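Side-chain contacts in carbohydrate kinase (Agrobacterium tumefaciens, PDB 2NWH), which probably phosphorylates a carbohydrate or related small molecule at the expense of ATP, as a kinase of the pfkB family in the ribokinase clan: residues Ala230-Gly233 and Thr234-Ala237; Pro241-Ile244 and Arg245-Lys248. All blocks are in the same frame, centred on the assembly; numbering follows the deposited sequence.

Contact 1: Ala230-Gly233 and Thr234-Ala237; sequences AFNG and TEKA
N232 and E235 face each other across the end of a tight hairpin, and the amide of N232 makes three hydrogen bonds to the far side. Its OD1 receives two backbone donors: T234 N lies 3.0 Å from N232 OD1, and E235 N lies 2.8 Å from N232 OD1; the first hydrogen bond is almost straight, whereas the second bends to 141°. The other end of the amide reaches the carboxylate: N232 ND2 lies 3.1 Å from E235 OE1, within the amide plane and on the anti lone pair of the oxygen. With only 16° between their planes, amide and carboxylate are nearly coplanar, and the three bonds together fix the amide's rotation. At N232, chi1 of 61° sets CG between the backbone N and the carbonyl carbon, which carries OD1 over the turn. A backbone bond, N232 N to E235 O at 3.0 Å, ties the same pair. One pair further from the turn, F231 and K236 form a non-hydrogen-bonded pair, F231 CB to K236 CB at 4.0 Å; their side chains then diverge, the F231 ring toward L211 and R212 of helix 207-213. A230 and A237 form a hydrogen-bonded pair on the other face, against L275 of helix 271-286. The arrangement is that of a beta hairpin whose connection, N232-E235, is braced at its tip by an Asx turn, N232 OD1 to T234 N.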
# COMPACT_ATOMS: atom_id res chain seq x y z
N ALA A 230 -9.81 8.45 10.46
CA ALA A 230 -8.37 8.71 10.59
C ALA A 230 -8.10 9.12 12.02
O ALA A 230 -8.95 9.76 12.64
CB ALA A 230 -7.92 9.78 9.65
N PHE A 231 -6.96 8.73 12.57
CA PHE A 231 -6.60 9.12 13.94
C PHE A 231 -5.10 9.28 14.13
O PHE A 231 -4.30 8.74 13.35
CB PHE A 231 -7.23 8.18 14.97
CG PHE A 231 -6.64 6.79 15.00
CD1 PHE A 231 -5.74 6.43 16.00
CD2 PHE A 231 -7.02 5.82 14.07
CE1 PHE A 231 -5.18 5.12 16.05
CE2 PHE A 231 -6.47 4.52 14.09
CZ PHE A 231 -5.55 4.16 15.09
N ASN A 232 -4.73 10.05 15.16
CA ASN A 232 -3.34 10.16 15.60
C ASN A 232 -3.36 10.18 17.12
O ASN A 232 -4.35 9.75 17.70
CB ASN A 232 -2.67 11.41 15.03
CG ASN A 232 -3.35 12.69 15.50
OD1 ASN A 232 -4.01 12.70 16.55
ND2 ASN A 232 -3.21 13.76 14.72
N GLY A 233 -2.31 10.69 17.75
CA GLY A 233 -2.16 10.60 19.22
C GLY A 233 -3.25 11.21 20.08
O GLY A 233 -3.44 10.85 21.25
N THR A 234 -4.01 12.13 19.50
CA THR A 234 -4.91 12.96 20.29
C THR A 234 -6.20 13.29 19.53
O THR A 234 -7.19 13.75 20.12
CB THR A 234 -4.17 14.26 20.71
OG1 THR A 234 -3.68 14.92 19.53
CG2 THR A 234 -2.97 13.93 21.61
N GLU A 235 -6.21 13.04 18.23
CA GLU A 235 -7.29 13.48 17.36
C GLU A 235 -7.89 12.35 16.53
O GLU A 235 -7.22 11.36 16.24
CB GLU A 235 -6.78 14.55 16.40
CG GLU A 235 -6.27 15.82 17.06
CD GLU A 235 -5.65 16.81 16.07
OE1 GLU A 235 -4.68 16.43 15.37
OE2 GLU A 235 -6.14 17.96 16.01
N LYS A 236 -9.14 12.51 16.12
CA LYS A 236 -9.73 11.65 15.11
C LYS A 236 -10.64 12.47 14.19
O LYS A 236 -11.14 13.54 14.57
CB LYS A 236 -10.47 10.46 15.75
CG LYS A 236 -11.61 10.87 16.69
CD LYS A 236 -12.19 9.68 17.43
CE LYS A 236 -13.37 10.08 18.31
NZ LYS A 236 -14.07 8.88 18.85
N ALA A 237 -10.81 11.99 12.97
CA ALA A 237 -11.69 12.62 12.01
C ALA A 237 -12.40 11.55 11.20
O ALA A 237 -11.99 10.39 11.17
CB ALA A 237 -10.92 13.58 11.11

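Contact 2: Pro241-Ile244 and Arg245-Lys248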
# COMPACT_ATOMS: atom_id res chain seq x y z
N PRO A 241 -21.11 11.30 4.54
CA PRO A 241 -21.69 10.69 3.34
C PRO A 241 -21.73 11.73 2.21
O PRO A 241 -21.93 12.92 2.50
CB PRO A 241 -23.12 10.32 3.78
CG PRO A 241 -23.13 10.36 5.28
CD PRO A 241 -22.06 11.33 5.68
N PRO A 242 -21.51 11.30 0.94
CA PRO A 242 -21.53 12.23 -0.19
C PRO A 242 -22.88 12.91 -0.37
O PRO A 242 -23.91 12.26 -0.22
CB PRO A 242 -21.27 11.33 -1.41
CG PRO A 242 -21.58 9.94 -0.95
CD PRO A 242 -21.21 9.92 0.51
N LEU A 243 -22.86 14.20 -0.69
CA LEU A 243 -24.05 14.91 -1.19
C LEU A 243 -24.31 14.44 -2.63
O LEU A 243 -23.60 13.56 -3.13
CB LEU A 243 -23.85 16.44 -1.12
CG LEU A 243 -23.47 17.10 0.23
CD1 LEU A 243 -23.36 18.62 0.07
CD2 LEU A 243 -24.44 16.76 1.37
N ILE A 244 -25.33 15.00 -3.28
CA ILE A 244 -25.69 14.58 -4.64
C ILE A 244 -24.55 14.78 -5.66
O ILE A 244 -24.29 13.90 -6.49
CB ILE A 244 -27.00 15.27 -5.13
CG1 ILE A 244 -28.21 14.63 -4.42
CG2 ILE A 244 -27.13 15.19 -6.66
CD1 ILE A 244 -29.52 15.43 -4.51
N ARG A 245 -23.88 15.93 -5.56
CA ARG A 245 -22.85 16.33 -6.51
C ARG A 245 -21.51 15.63 -6.25
O ARG A 245 -20.63 15.64 -7.11
CB ARG A 245 -22.65 17.86 -6.45
CG ARG A 245 -22.21 18.40 -5.06
CD ARG A 245 -21.69 19.85 -5.12
NE ARG A 245 -20.62 20.03 -6.10
CZ ARG A 245 -19.32 19.90 -5.84
NH1 ARG A 245 -18.89 19.58 -4.61
NH2 ARG A 245 -18.43 20.09 -6.82
N GLU A 246 -21.38 15.04 -5.07
CA GLU A 246 -20.10 14.51 -4.59
C GLU A 246 -19.76 13.08 -5.01
O GLU A 246 -20.64 12.29 -5.36
CB GLU A 246 -20.01 14.64 -3.08
CG GLU A 246 -19.93 16.08 -2.67
CD GLU A 246 -19.91 16.26 -1.19
OE1 GLU A 246 -20.34 15.34 -0.46
OE2 GLU A 246 -19.45 17.34 -0.75
N VAL A 247 -18.46 12.76 -4.95
CA VAL A 247 -17.97 11.46 -5.38
C VAL A 247 -18.46 10.36 -4.42
O VAL A 247 -18.33 10.48 -3.18
CB VAL A 247 -16.42 11.46 -5.65
CG1 VAL A 247 -15.62 11.81 -4.38
CG2 VAL A 247 -15.95 10.13 -6.27
N LYS A 248 -19.05 9.31 -5.02
CA LYS A 248 -19.74 8.24 -4.29
C LYS A 248 -18.86 7.03 -3.96
O LYS A 248 -19.34 6.08 -3.33
CB LYS A 248 -20.97 7.76 -5.08
CG LYS A 248 -21.84 8.86 -5.63
CD LYS A 248 -22.46 9.69 -4.53
CE LYS A 248 -23.64 10.54 -5.07
NZ LYS A 248 -23.31 11.27 -6.34
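K248 NZ is held by two main-chain carbonyls, I244 O at 2.8 Å and E246 O at 3.0 Å. The two acceptors are met differently: NZ lies in the carbonyl plane of E246 but 40° out of that of I244. Bends at chi2 (-64°) and chi4 (-47°) fold the lysine back over the loop, so that K248 CD rests against CB and CG of P242, 3.7 Å from each, the two side chains crossing at an angle while the ammonium closes on the carbonyls. In the same loop, E246 and L243 are joined twice. E246 OE1 takes the backbone N of L243 at 2.8 Å along a nearly straight hydrogen bond, though the donor stands above the carboxylate plane. In return E246 N points to L243 O, a longer bond of 3.3 Å whose donor sits well above the carbonyl plane. The side chains of L243 and E246 run alongside each other in the same direction, with L243 CG 3.7 Å from E246 OE1. At the surface, R245 turns its NH1 to G306 O, linking the loop to the segment near the C-terminus. The backbone angles of I244 and R245 are those of a type I beta turn over L243-E246, here reinforced by the glutamate from its last position and the lysine beyond, in the loop leading to the sodium site of D249 and T251.

In the fold
Contact 1 precedes contact 2 along the chain, and residues 238-240 separate them. Their centres nevertheless lie 24 Å apart: the chain runs along strand 236-239, away from the hairpin turn, before the loop 241-248 begins. Apart from this continuity they do not touch. The hairpin, between strands 227-231 and 236-239, belongs to the antiparallel part of the ten-stranded mixed sheet. The loop lies at the surface before helix 255-266. Contact 1 thus closes the turn of a hairpin next to the outermost strand, 311-313, while contact 2 orders the loop that runs directly into the sodium-binding residues D249 and T251; the side chain of V247 is about 9 Å from the ion.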